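Local coordinates for decapping and exoribonuclease protein 1 (Kluyveromyces lactis, PDB 4GPS) that removes NAD and methylguanosine caps from the 5' end of RNA and degrades RNA in the 5'-to-3' direction, using divalent metal ions, at residues A[180-185]-A[275-280]. Sequence-based numbering, arbitrary orientation.
Sequences SLRHHI and LLIQAE. With CIT (citric acid), chain B.
Ser180 and Leu181 run parallel to Ile277 and Gln278 in the PD-(D/E)XK nuclease fold of this DXO-family enzyme, where strand 176-181 leads into helix 182-190. Three backbone hydrogen bonds join the two segments: Ser180 N to Leu276 O (3.0 Å), Gln278 N to Ser180 O, and Arg182 N to Gln278 O (2.8 Å), the last carrying the pairing on to Arg182, where the chain turns out of the strand. Ser180 OG and His184 N grip Leu181 O from opposite faces of its plane.

Apolar packing lies on the Ile277 side of the strands. CG2 of Ile185 meets CD1 of Leu275 tip to tip at 3.9 Å, while CG2 of Ile277 lies against CB of Arg182. On the other face the Leu181 side chain runs alongside that of Gln278, Leu181 CD2 lying 3.4 Å from Gln278 OE1, a buried oxygen with no polar partner in the model.

With CG anti to the backbone N (chi1 -177°) and a bend at chi3, Arg182 lays one guanidinium face over CB of Ala279 and offers its NE to citrate O3 (3.2 Å). Its NH1 forms a salt bridge with the metal ligand Glu293, placing the contact beside the metal site. A leucine in its place would probably leave the Glu293 carboxylate without this positive partner and citrate O3 without the NE-H that reaches it. The citrate, probably from the crystallisation liquor, is also held by Arg313 and, at the edge of the imidazole, by His183, whose ND1 donates to citrate O5 at 2.8 Å.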
loop_
_atom_site.group_PDB
_atom_site.type_symbol
_atom_site.label_atom_id
_atom_site.label_comp_id
_atom_site.label_asym_id
_atom_site.label_seq_id
_atom_site.Cartn_x
_atom_site.Cartn_y
_atom_site.Cartn_z
ATOM N N SER A 180 -6.752 -8.178 4.886
ATOM C CA SER A 180 -7.053 -7.351 3.732
ATOM C C SER A 180 -5.950 -7.217 2.679
ATOM O O SER A 180 -4.790 -7.497 2.963
ATOM C CB SER A 180 -7.416 -5.954 4.284
ATOM O OG SER A 180 -7.556 -4.987 3.271
ATOM N N LEU A 181 -6.312 -6.806 1.457
ATOM C CA LEU A 181 -5.290 -6.525 0.454
ATOM C C LEU A 181 -4.704 -5.176 0.923
ATOM O O LEU A 181 -5.421 -4.353 1.519
ATOM C CB LEU A 181 -5.904 -6.342 -0.917
ATOM C CG LEU A 181 -6.679 -7.570 -1.365
ATOM C CD1 LEU A 181 -7.534 -7.210 -2.593
ATOM C CD2 LEU A 181 -5.688 -8.720 -1.622
ATOM N N ARG A 182 -3.414 -4.950 0.680
ATOM C CA ARG A 182 -2.772 -3.713 1.096
ATOM C C ARG A 182 -3.480 -2.441 0.589
ATOM O O ARG A 182 -3.583 -1.450 1.306
ATOM C CB ARG A 182 -1.321 -3.697 0.633
ATOM C CG ARG A 182 -0.588 -2.463 1.095
ATOM C CD ARG A 182 0.885 -2.567 0.817
ATOM N NE ARG A 182 1.065 -2.728 -0.603
ATOM C CZ ARG A 182 2.247 -2.730 -1.186
ATOM N NH1 ARG A 182 3.341 -2.567 -0.456
ATOM N NH2 ARG A 182 2.334 -2.916 -2.491
ATOM N N HIS A 183 -3.960 -2.477 -0.648
ATOM C CA HIS A 183 -4.652 -1.349 -1.259
ATOM C C HIS A 183 -5.724 -0.742 -0.345
ATOM O O HIS A 183 -5.838 0.475 -0.249
ATOM C CB HIS A 183 -5.303 -1.788 -2.588
ATOM C CG HIS A 183 -5.603 -0.652 -3.506
ATOM N ND1 HIS A 183 -4.665 -0.126 -4.371
ATOM C CD2 HIS A 183 -6.708 0.125 -3.635
ATOM C CE1 HIS A 183 -5.174 0.928 -4.991
ATOM N NE2 HIS A 183 -6.413 1.104 -4.563
ATOM N N HIS A 184 -6.520 -1.574 0.322
ATOM C CA HIS A 184 -7.575 -1.037 1.183
ATOM C C HIS A 184 -7.075 -0.471 2.487
ATOM O O HIS A 184 -7.731 0.403 3.051
ATOM C CB HIS A 184 -8.652 -2.072 1.475
ATOM C CG HIS A 184 -9.269 -2.644 0.247
ATOM N ND1 HIS A 184 -9.644 -1.860 -0.825
ATOM C CD2 HIS A 184 -9.513 -3.924 -0.116
ATOM C CE1 HIS A 184 -10.083 -2.635 -1.800
ATOM N NE2 HIS A 184 -10.013 -3.891 -1.395
ATOM N N ILE A 185 -5.938 -0.967 2.984
ATOM C CA ILE A 185 -5.419 -0.418 4.215
ATOM C C ILE A 185 -4.896 0.965 3.805
ATOM O O ILE A 185 -5.173 1.967 4.449
ATOM C CB ILE A 185 -4.298 -1.305 4.842
ATOM C CG1 ILE A 185 -4.829 -2.723 5.158
ATOM C CG2 ILE A 185 -3.845 -0.683 6.131
ATOM C CD1 ILE A 185 -6.078 -2.695 6.034
ATOM N N LEU A 275 -2.855 -6.925 11.884
ATOM C CA LEU A 275 -3.220 -6.836 10.486
ATOM C C LEU A 275 -2.560 -7.978 9.704
ATOM O O LEU A 275 -1.378 -8.261 9.905
ATOM C CB LEU A 275 -2.736 -5.519 9.883
ATOM C CG LEU A 275 -3.364 -4.182 10.228
ATOM C CD1 LEU A 275 -3.072 -3.232 9.044
ATOM C CD2 LEU A 275 -4.862 -4.318 10.469
ATOM N N LEU A 276 -3.312 -8.648 8.832
ATOM C CA LEU A 276 -2.746 -9.711 7.992
ATOM C C LEU A 276 -3.045 -9.131 6.606
ATOM O O LEU A 276 -4.189 -9.072 6.187
ATOM C CB LEU A 276 -3.478 -11.033 8.195
ATOM C CG LEU A 276 -2.961 -12.142 7.294
ATOM C CD1 LEU A 276 -1.578 -12.584 7.721
ATOM C CD2 LEU A 276 -3.903 -13.314 7.388
ATOM N N ILE A 277 -1.994 -8.719 5.916
ATOM C CA ILE A 277 -2.069 -8.036 4.653
ATOM C C ILE A 277 -1.443 -8.765 3.484
ATOM O O ILE A 277 -0.381 -9.404 3.624
ATOM C CB ILE A 277 -1.338 -6.663 4.801
ATOM C CG1 ILE A 277 -2.123 -5.758 5.722
ATOM C CG2 ILE A 277 -1.123 -5.994 3.480
ATOM C CD1 ILE A 277 -1.275 -4.580 6.224
ATOM N N GLN A 278 -2.085 -8.614 2.323
ATOM C CA GLN A 278 -1.589 -9.185 1.071
ATOM C C GLN A 278 -1.077 -8.045 0.159
ATOM O O GLN A 278 -1.811 -7.099 -0.130
ATOM C CB GLN A 278 -2.688 -9.962 0.352
ATOM C CG GLN A 278 -2.208 -10.589 -0.954
ATOM C CD GLN A 278 -3.310 -11.390 -1.668
ATOM O OE1 GLN A 278 -3.634 -11.129 -2.840
ATOM N NE2 GLN A 278 -3.879 -12.369 -0.966
ATOM N N ALA A 279 0.179 -8.124 -0.281
ATOM C CA ALA A 279 0.730 -7.074 -1.141
ATOM C C ALA A 279 1.386 -7.657 -2.365
ATOM O O ALA A 279 2.084 -8.663 -2.290
ATOM C CB ALA A 279 1.766 -6.232 -0.362
ATOM N N GLU A 280 1.163 -7.036 -3.504
ATOM C CA GLU A 280 1.804 -7.516 -4.706
ATOM C C GLU A 280 3.159 -6.814 -4.746
ATOM O O GLU A 280 3.223 -5.582 -4.583
ATOM C CB GLU A 280 0.982 -7.157 -5.946
ATOM C CG GLU A 280 1.824 -7.183 -7.228
ATOM C CD GLU A 280 1.015 -6.946 -8.496
ATOM O OE1 GLU A 280 1.627 -6.987 -9.595
ATOM O OE2 GLU A 280 -0.221 -6.728 -8.388
HETATM C C1 CIT B . -0.961 1.453 -3.827
HETATM O O1 CIT B . -1.876 1.411 -3.028
HETATM O O2 CIT B . -0.771 2.568 -4.581
HETATM C C2 CIT B . -0.041 0.242 -3.987
HETATM C C3 CIT B . -0.869 -1.027 -4.304
HETATM O O7 CIT B . -1.845 -1.193 -3.277
HETATM C C4 CIT B . 0.060 -2.268 -4.355
HETATM C C5 CIT B . -0.679 -3.569 -4.044
HETATM O O3 CIT B . -0.550 -4.083 -2.961
HETATM O O4 CIT B . -1.477 -4.147 -4.985
HETATM C C6 CIT B . -1.540 -0.873 -5.662
HETATM O O5 CIT B . -2.655 -1.332 -5.854
HETATM O O6 CIT B . -0.884 -0.231 -6.663
#